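Local coordinates for hypothetical protein PH1933 (Pyrococcus horikoshii, PDB 1WWZ) that binds acetyl-coenzyme A and, as a member of the GNAT family, probably transfers its acyl group to a substrate that is not established, at residues R43-I46 with K47-K51. Numbering follows the deposited sequence.
Sequences RNYI and KWCWK
C49 N donates to Y45 O at 2.9 Å in one of four successive i to i+4 hydrogen bonds, K47 to R43 through W50 to I46, which wind R43-W50 as regular alpha-helix within helix 38-53. The side chains of Y45, W48 and C49 gather on one flank of this helix. C49 places its sulfur over one face of the Y45 ring, with SG 3.7 Å from the ring centroid and 20° off the ring normal, a sulfur-aromatic contact in which CE2 and CZ of Y45 are the ring atoms nearest to it. With CG of Y45 anti to its own N (chi1 -172°), the ring reaches the sulfur across one turn. The planes of the Y45 ring and the six-membered ring of W48 are nearly parallel, at 12°, but slid so far apart that they barely overlap, with CE1 of Y45 3.9 Å from CE3 of W48. In this GNAT fold the helix packs on the central mixed sheet: Y45 OH is hydrogen-bonded to H89 O on strand 83-93, and C49 touches V71 on strand 65-78. Bound acetyl-coenzyme A lies about 7 Å from the Y45 side chain. An alanine at Y45 would remove ring and hydroxyl, and would probably leave the C49 sulfur without its aromatic face and H89 O without this donor. On another flank, R43 and K47 run side by side, CG of R43 4.0 Å from CD of K47.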
loop_
_atom_site.group_PDB
_atom_site.type_symbol
_atom_site.label_atom_id
_atom_site.label_comp_id
_atom_site.label_asym_id
_atom_site.label_seq_id
_atom_site.Cartn_x
_atom_site.Cartn_y
_atom_site.Cartn_z
ATOM N N ARG A 43 13.821 -21.338 -11.815
ATOM C CA ARG A 43 14.070 -20.685 -13.093
ATOM C C ARG A 43 12.903 -20.883 -14.058
ATOM O O ARG A 43 12.427 -19.930 -14.670
ATOM C CB ARG A 43 15.360 -21.222 -13.731
ATOM C CG ARG A 43 15.743 -20.511 -15.026
ATOM C CD ARG A 43 17.063 -21.012 -15.619
ATOM N NE ARG A 43 18.202 -20.806 -14.725
ATOM C CZ ARG A 43 18.577 -21.660 -13.777
ATOM N NH1 ARG A 43 17.907 -22.790 -13.592
ATOM N NH2 ARG A 43 19.624 -21.387 -13.010
ATOM N N ASN A 44 12.441 -22.123 -14.187
ATOM C CA ASN A 44 11.339 -22.409 -15.091
ATOM C C ASN A 44 10.028 -21.757 -14.673
ATOM O O ASN A 44 9.295 -21.245 -15.519
ATOM C CB ASN A 44 11.142 -23.919 -15.237
ATOM C CG ASN A 44 12.369 -24.608 -15.791
ATOM O OD1 ASN A 44 13.084 -24.043 -16.620
ATOM N ND2 ASN A 44 12.615 -25.836 -15.350
ATOM N N TYR A 45 9.720 -21.771 -13.380
ATOM C CA TYR A 45 8.473 -21.161 -12.943
ATOM C C TYR A 45 8.509 -19.648 -13.133
ATOM O O TYR A 45 7.540 -19.050 -13.607
ATOM C CB TYR A 45 8.169 -21.494 -11.479
ATOM C CG TYR A 45 6.784 -21.039 -11.074
ATOM C CD1 TYR A 45 5.669 -21.437 -11.806
ATOM C CD2 TYR A 45 6.589 -20.191 -9.985
ATOM C CE1 TYR A 45 4.393 -21.007 -11.471
ATOM C CE2 TYR A 45 5.310 -19.748 -9.639
ATOM C CZ TYR A 45 4.219 -20.163 -10.389
ATOM O OH TYR A 45 2.950 -19.741 -10.067
ATOM N N ILE A 46 9.627 -19.027 -12.772
ATOM C CA ILE A 46 9.761 -17.581 -12.923
ATOM C C ILE A 46 9.651 -17.158 -14.389
ATOM O O ILE A 46 9.023 -16.145 -14.701
ATOM C CB ILE A 46 11.094 -17.087 -12.307
ATOM C CG1 ILE A 46 11.063 -17.316 -10.793
ATOM C CG2 ILE A 46 11.305 -15.607 -12.605
ATOM C CD1 ILE A 46 12.355 -16.978 -10.073
ATOM N N LYS A 47 10.243 -17.931 -15.292
ATOM C CA LYS A 47 10.156 -17.610 -16.719
ATOM C C LYS A 47 8.702 -17.710 -17.176
ATOM O O LYS A 47 8.216 -16.870 -17.937
ATOM C CB LYS A 47 11.024 -18.567 -17.537
ATOM C CG LYS A 47 12.514 -18.394 -17.308
ATOM C CD LYS A 47 13.320 -19.435 -18.074
ATOM C CE LYS A 47 13.118 -19.310 -19.572
ATOM N NZ LYS A 47 13.889 -20.351 -20.314
ATOM N N TRP A 48 8.007 -18.737 -16.700
ATOM C CA TRP A 48 6.603 -18.931 -17.048
ATOM C C TRP A 48 5.766 -17.758 -16.534
ATOM O O TRP A 48 4.878 -17.267 -17.238
ATOM C CB TRP A 48 6.078 -20.232 -16.439
ATOM C CG TRP A 48 4.664 -20.554 -16.833
ATOM C CD1 TRP A 48 4.249 -21.203 -17.963
ATOM C CD2 TRP A 48 3.478 -20.207 -16.110
ATOM N NE1 TRP A 48 2.873 -21.283 -17.986
ATOM C CE2 TRP A 48 2.376 -20.682 -16.859
ATOM C CE3 TRP A 48 3.239 -19.544 -14.898
ATOM C CZ2 TRP A 48 1.052 -20.507 -16.440
ATOM C CZ3 TRP A 48 1.919 -19.369 -14.478
ATOM C CH2 TRP A 48 0.843 -19.855 -15.250
ATOM N N CYS A 49 6.046 -17.314 -15.310
ATOM C CA CYS A 49 5.310 -16.191 -14.727
ATOM C C CYS A 49 5.527 -14.917 -15.539
ATOM O O CYS A 49 4.601 -14.135 -15.752
ATOM C CB CYS A 49 5.752 -15.940 -13.286
ATOM S SG CYS A 49 5.140 -17.139 -12.083
ATOM N N TRP A 50 6.764 -14.715 -15.982
ATOM C CA TRP A 50 7.109 -13.542 -16.776
ATOM C C TRP A 50 6.376 -13.548 -18.111
ATOM O O TRP A 50 5.813 -12.537 -18.523
ATOM C CB TRP A 50 8.621 -13.493 -17.015
ATOM C CG TRP A 50 9.053 -12.377 -17.925
ATOM C CD1 TRP A 50 9.431 -12.485 -19.232
ATOM C CD2 TRP A 50 9.131 -10.983 -17.597
ATOM N NE1 TRP A 50 9.741 -11.245 -19.740
ATOM C CE2 TRP A 50 9.568 -10.305 -18.757
ATOM C CE3 TRP A 50 8.878 -10.241 -16.436
ATOM C CZ2 TRP A 50 9.755 -8.919 -18.791
ATOM C CZ3 TRP A 50 9.064 -8.856 -16.469
ATOM C CH2 TRP A 50 9.501 -8.214 -17.642
ATOM N N LYS A 51 6.369 -14.691 -18.786
ATOM C CA LYS A 51 5.703 -14.777 -20.074
ATOM C C LYS A 51 4.201 -14.551 -19.937
ATOM O O LYS A 51 3.582 -13.896 -20.772
ATOM C CB LYS A 51 5.977 -16.138 -20.720
ATOM C CG LYS A 51 5.462 -16.248 -22.141
ATOM C CD LYS A 51 5.903 -17.548 -22.783
ATOM C CE LYS A 51 5.301 -17.709 -24.171
ATOM N NZ LYS A 51 5.477 -19.101 -24.677
#